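Local coordinates for xanthomonas outer protein D (Xanthomonas euvesicatoria, PDB 2OIX) that acts as a type III secreted virulence effector and deSUMOylating cysteine protease, of which this chain is the catalytic domain in inactive mutant form, at residues A[110-114]-A[115-119]; A[172-175]-A[176-180]. The protein carries 1 engineered substitution. All coordinates share one frame; numbering follows the deposited sequence.

Contact 1 of 2, residues A[110-114]-A[115-119]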
loop_
_atom_site.group_PDB
_atom_site.type_symbol
_atom_site.label_atom_id
_atom_site.label_comp_id
_atom_site.label_asym_id
_atom_site.label_seq_id
_atom_site.Cartn_x
_atom_site.Cartn_y
_atom_site.Cartn_z
ATOM N N MET A 110 2.234 -11.832 6.665
ATOM C CA MET A 110 2.629 -11.535 8.057
ATOM C C MET A 110 2.043 -10.193 8.467
ATOM O O MET A 110 1.522 -10.072 9.563
ATOM C CB MET A 110 4.149 -11.453 8.192
ATOM C CG MET A 110 4.874 -12.819 8.127
ATOM S SD MET A 110 4.142 -14.088 9.196
ATOM C CE MET A 110 4.413 -13.433 10.855
ATOM N N ALA A 111 2.102 -9.201 7.571
ATOM C CA ALA A 111 1.477 -7.904 7.823
ATOM C C ALA A 111 -0.019 -8.092 8.128
ATOM O O ALA A 111 -0.502 -7.601 9.160
ATOM C CB ALA A 111 1.683 -6.921 6.642
ATOM N N ALA A 112 -0.723 -8.831 7.263
ATOM C CA ALA A 112 -2.161 -9.125 7.455
ATOM C C ALA A 112 -2.369 -9.831 8.755
ATOM O O ALA A 112 -3.230 -9.471 9.537
ATOM C CB ALA A 112 -2.718 -9.958 6.304
ATOM N N TYR A 113 -1.551 -10.837 9.012
ATOM C CA TYR A 113 -1.655 -11.569 10.281
ATOM C C TYR A 113 -1.519 -10.653 11.513
ATOM O O TYR A 113 -2.317 -10.720 12.438
ATOM C CB TYR A 113 -0.575 -12.638 10.345
ATOM C CG TYR A 113 -0.505 -13.335 11.680
ATOM C CD1 TYR A 113 -1.395 -14.357 11.995
ATOM C CD2 TYR A 113 0.485 -12.998 12.617
ATOM C CE1 TYR A 113 -1.330 -15.000 13.217
ATOM C CE2 TYR A 113 0.559 -13.640 13.838
ATOM C CZ TYR A 113 -0.347 -14.634 14.129
ATOM O OH TYR A 113 -0.265 -15.256 15.342
ATOM N N HIS A 114 -0.495 -9.798 11.514
ATOM C CA HIS A 114 -0.264 -8.884 12.644
ATOM C C HIS A 114 -1.255 -7.716 12.731
ATOM O O HIS A 114 -1.285 -7.013 13.735
ATOM C CB HIS A 114 1.162 -8.350 12.616
ATOM C CG HIS A 114 2.192 -9.378 12.948
ATOM N ND1 HIS A 114 2.219 -10.036 14.157
ATOM C CD2 HIS A 114 3.248 -9.838 12.242
ATOM C CE1 HIS A 114 3.234 -10.883 14.169
ATOM N NE2 HIS A 114 3.869 -10.785 13.014
ATOM N N LEU A 115 -2.042 -7.513 11.679
ATOM C CA LEU A 115 -3.135 -6.538 11.715
ATOM C C LEU A 115 -4.436 -7.147 12.245
ATOM O O LEU A 115 -5.483 -6.476 12.252
ATOM C CB LEU A 115 -3.356 -5.891 10.329
ATOM C CG LEU A 115 -2.306 -4.831 9.967
ATOM C CD1 LEU A 115 -2.399 -4.543 8.485
ATOM C CD2 LEU A 115 -2.352 -3.533 10.793
ATOM N N GLY A 116 -4.365 -8.410 12.678
ATOM C CA GLY A 116 -5.539 -9.163 13.039
ATOM C C GLY A 116 -6.384 -9.801 11.945
ATOM O O GLY A 116 -7.515 -10.251 12.222
ATOM N N LEU A 117 -5.852 -9.908 10.732
ATOM C CA LEU A 117 -6.626 -10.404 9.598
ATOM C C LEU A 117 -6.369 -11.872 9.377
ATOM O O LEU A 117 -5.408 -12.428 9.911
ATOM C CB LEU A 117 -6.300 -9.614 8.308
ATOM C CG LEU A 117 -6.391 -8.087 8.452
ATOM C CD1 LEU A 117 -6.202 -7.525 7.086
ATOM C CD2 LEU A 117 -7.726 -7.661 9.058
ATOM N N ASP A 118 -7.275 -12.516 8.653
ATOM C CA ASP A 118 -7.068 -13.882 8.212
ATOM C C ASP A 118 -6.317 -13.771 6.889
ATOM O O ASP A 118 -6.906 -13.412 5.885
ATOM C CB ASP A 118 -8.408 -14.571 7.968
ATOM C CG ASP A 118 -8.239 -15.977 7.406
ATOM O OD1 ASP A 118 -7.071 -16.377 7.141
ATOM O OD2 ASP A 118 -9.266 -16.681 7.231
ATOM N N TYR A 119 -5.039 -14.110 6.893
ATOM C CA TYR A 119 -4.190 -13.924 5.709
ATOM C C TYR A 119 -4.688 -14.724 4.504
ATOM O O TYR A 119 -4.427 -14.362 3.359
ATOM C CB TYR A 119 -2.709 -14.243 6.036
ATOM C CG TYR A 119 -2.415 -15.718 6.098
ATOM C CD1 TYR A 119 -2.057 -16.432 4.943
ATOM C CD2 TYR A 119 -2.561 -16.428 7.301
ATOM C CE1 TYR A 119 -1.825 -17.838 4.997
ATOM C CE2 TYR A 119 -2.325 -17.808 7.362
ATOM C CZ TYR A 119 -1.968 -18.498 6.215
ATOM O OH TYR A 119 -1.758 -19.850 6.321
HETATM O O HOH W 1 -4.437 -12.488 13.007
#
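A Schellman motif ends helix 102-114 here, with Ala112 and Tyr113 of the last turn receiving bonds from Leu117 and Gly116. The wider bond, from Leu117 N to Ala112 O, is short at 2.9 Å, and its donor is tilted 30° from the carbonyl plane. Inside it the Gly116 N to Tyr113 O bond, 3.1 Å, is less regular, because the donor stands above the carbonyl plane, 59° out of it. Leu115 N is shared weakly between Ala111 O and Ala112 O, so the latter carbonyl collects two N-H groups as the chain reverses. The reversal runs through the positive phi of Gly116, a conformation that glycine, without a side chain, adopts easily.

Side chains add apolar contacts to the turn. Ala112 CB meets Leu117 CB at 4.1 Å, the hydrophobic pairing familiar in Schellman motifs, and the methyl also touches Tyr119 CB at 4.3 Å. Leu115 lays its CG against Ala111 O (3.4 Å); with this carbon beside its own backbone N (chi1 -76°), the side chain also lies against helix 46-57 and Leu67 of strand 64-71. Leu117 CB comes to 3.3 Å from Ala112 O and covers the bonded carbonyl.

One water donates to Tyr113 O at 2.8 Å and to Leu117 O at 3.2 Å, bridging helix end and loop. Farther round, Tyr113 CD2 sits over the centre of one face of the His114 ring, and His114 O accepts a bond from Gln53 NE2. The last-turn carbonyls, which lack following helical N-H groups, are thus capped by loop amides, water and a neighbouring helix, while Ala112, Leu115 and Leu117 add apolar contacts at the turn.

Contact 2 of 2, residues A[172-175]-A[176-180]; sequences GLIR and DRLAQ
Ile174 and Leu178, one turn apart on helix 171-179, form the tightly packed part of this contact. They run alongside each other in the same direction, with Ile174 CG2 and Leu178 CD1 4.2 Å apart. Leu178 CB also rests on Ile174 O, while Leu178 N bonds that oxygen at 2.8 Å. Buried Ile174 reaches Tyr13 and Leu141, and Leu178 reaches His9 and Ala12.

At the border of this packing Leu173 and Arg177 make a close contact that lies at the surface. With chi1 at 162° Leu173 swings CG opposite its own N, and both methyls come over one face of the Arg177 guanidinium: Leu173 CD2 is 3.3 Å from Arg177 NH1, and Leu173 CD1 is 3.8 Å from Arg177 NE, offset toward the rim of the group. The arginine chain is extended from CG to NE, and its end is held by Tyr13 OH of helix 7-20, hydrogen-bonded to NH1. Glu145 offers only a long, weak ion pair, and Arg20 NH1 lies close to NH2.

The solvent side is looser. Arg175 is exposed and its side chain is extended; its contact with the next turn is mainly backbone. Ala179 N bonds Arg175 O at 2.8 Å. Asp176 N likewise bonds Gly172 O, at 2.9 Å. Ile174, Leu178 and the end of Arg177 thus face neighbouring helices 7-20 and 136-153, while Gly172, Arg175, Asp176 and Ala179 are exposed. This is the pattern of an amphipathic helix, the last of this catalytic fragment, qualified by Leu173, an exposed apolar residue covering a partly buried arginine.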
loop_
_atom_site.group_PDB
_atom_site.type_symbol
_atom_site.label_atom_id
_atom_site.label_comp_id
_atom_site.label_asym_id
_atom_site.label_seq_id
_atom_site.Cartn_x
_atom_site.Cartn_y
_atom_site.Cartn_z
ATOM N N GLY A 172 9.521 9.476 -14.425
ATOM C CA GLY A 172 9.387 10.915 -14.661
ATOM C C GLY A 172 8.464 11.727 -13.766
ATOM O O GLY A 172 8.911 12.671 -13.115
ATOM N N LEU A 173 7.176 11.387 -13.734
ATOM C CA LEU A 173 6.217 12.199 -12.976
ATOM C C LEU A 173 6.368 11.945 -11.473
ATOM O O LEU A 173 6.066 12.811 -10.654
ATOM C CB LEU A 173 4.767 11.965 -13.444
ATOM C CG LEU A 173 3.629 12.388 -12.493
ATOM C CD1 LEU A 173 3.234 13.854 -12.681
ATOM C CD2 LEU A 173 2.400 11.477 -12.612
ATOM N N ILE A 174 6.852 10.761 -11.128
ATOM C CA ILE A 174 7.212 10.478 -9.744
ATOM C C ILE A 174 8.365 11.396 -9.320
ATOM O O ILE A 174 8.288 12.046 -8.284
ATOM C CB ILE A 174 7.541 8.981 -9.508
ATOM C CG1 ILE A 174 6.235 8.168 -9.450
ATOM C CG2 ILE A 174 8.272 8.779 -8.158
ATOM C CD1 ILE A 174 6.415 6.670 -9.566
ATOM N N ARG A 175 9.413 11.447 -10.131
ATOM C CA ARG A 175 10.525 12.371 -9.922
ATOM C C ARG A 175 10.072 13.829 -9.814
ATOM O O ARG A 175 10.554 14.567 -8.957
ATOM C CB ARG A 175 11.539 12.246 -11.062
ATOM C CG ARG A 175 12.427 11.032 -10.947
ATOM C CD ARG A 175 13.598 11.043 -11.933
ATOM N NE ARG A 175 14.271 9.751 -11.836
ATOM C CZ ARG A 175 15.430 9.428 -12.398
ATOM N NH1 ARG A 175 16.110 10.313 -13.130
ATOM N NH2 ARG A 175 15.916 8.201 -12.211
ATOM N N ASP A 176 9.148 14.228 -10.683
ATOM C CA ASP A 176 8.598 15.585 -10.677
ATOM C C ASP A 176 7.844 15.878 -9.384
ATOM O O ASP A 176 7.959 16.968 -8.831
ATOM C CB ASP A 176 7.656 15.785 -11.866
ATOM C CG ASP A 176 8.359 16.343 -13.087
ATOM O OD1 ASP A 176 9.600 16.230 -13.189
ATOM O OD2 ASP A 176 7.646 16.879 -13.958
ATOM N N ARG A 177 7.054 14.911 -8.925
ATOM C CA ARG A 177 6.317 15.044 -7.667
ATOM C C ARG A 177 7.238 15.019 -6.458
ATOM O O ARG A 177 7.021 15.767 -5.504
ATOM C CB ARG A 177 5.208 13.992 -7.549
ATOM C CG ARG A 177 3.865 14.533 -8.018
ATOM C CD ARG A 177 3.005 13.447 -8.579
ATOM N NE ARG A 177 1.770 13.990 -9.138
ATOM C CZ ARG A 177 0.791 13.243 -9.653
ATOM N NH1 ARG A 177 0.893 11.898 -9.685
ATOM N NH2 ARG A 177 -0.294 13.844 -10.146
ATOM N N LEU A 178 8.276 14.184 -6.514
ATOM C CA LEU A 178 9.313 14.168 -5.489
ATOM C C LEU A 178 10.148 15.465 -5.470
ATOM O O LEU A 178 10.621 15.884 -4.409
ATOM C CB LEU A 178 10.234 12.954 -5.662
ATOM C CG LEU A 178 9.783 11.550 -5.260
ATOM C CD1 LEU A 178 10.918 10.581 -5.495
ATOM C CD2 LEU A 178 9.330 11.482 -3.828
ATOM N N ALA A 179 10.334 16.086 -6.639
ATOM C CA ALA A 179 11.061 17.354 -6.745
ATOM C C ALA A 179 10.273 18.514 -6.135
ATOM O O ALA A 179 10.845 19.559 -5.822
ATOM C CB ALA A 179 11.428 17.659 -8.201
ATOM N N GLN A 180 8.964 18.333 -5.978
ATOM C CA GLN A 180 8.147 19.269 -5.210
ATOM C C GLN A 180 8.098 18.831 -3.740
ATOM O O GLN A 180 7.134 18.207 -3.290
ATOM C CB GLN A 180 6.744 19.401 -5.811
ATOM C CG GLN A 180 6.701 20.124 -7.165
ATOM C CD GLN A 180 5.470 19.755 -8.001
ATOM O OE1 GLN A 180 4.928 18.644 -7.892
ATOM N NE2 GLN A 180 5.030 20.688 -8.845
#

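In the fold
The two contacts sit on opposite sides of the domain's centre, their centres 33 Å apart and their nearest atoms about 22 Å apart, and they share no helix or strand. Contact 1 is partly buried and marks a helix end, where helix 102-114 gives way to the loop before edge strand 123-125. Contact 2 lies at the surface, within helix 171-179, the last helix of this catalytic fragment. Their chemistry follows: in 110-119 the regular bonding pattern breaks off and is replaced by loop amides and a water, whereas 172-180 keeps successive i to i+4 backbone bonds and sets several charged side chains among its exposed residues.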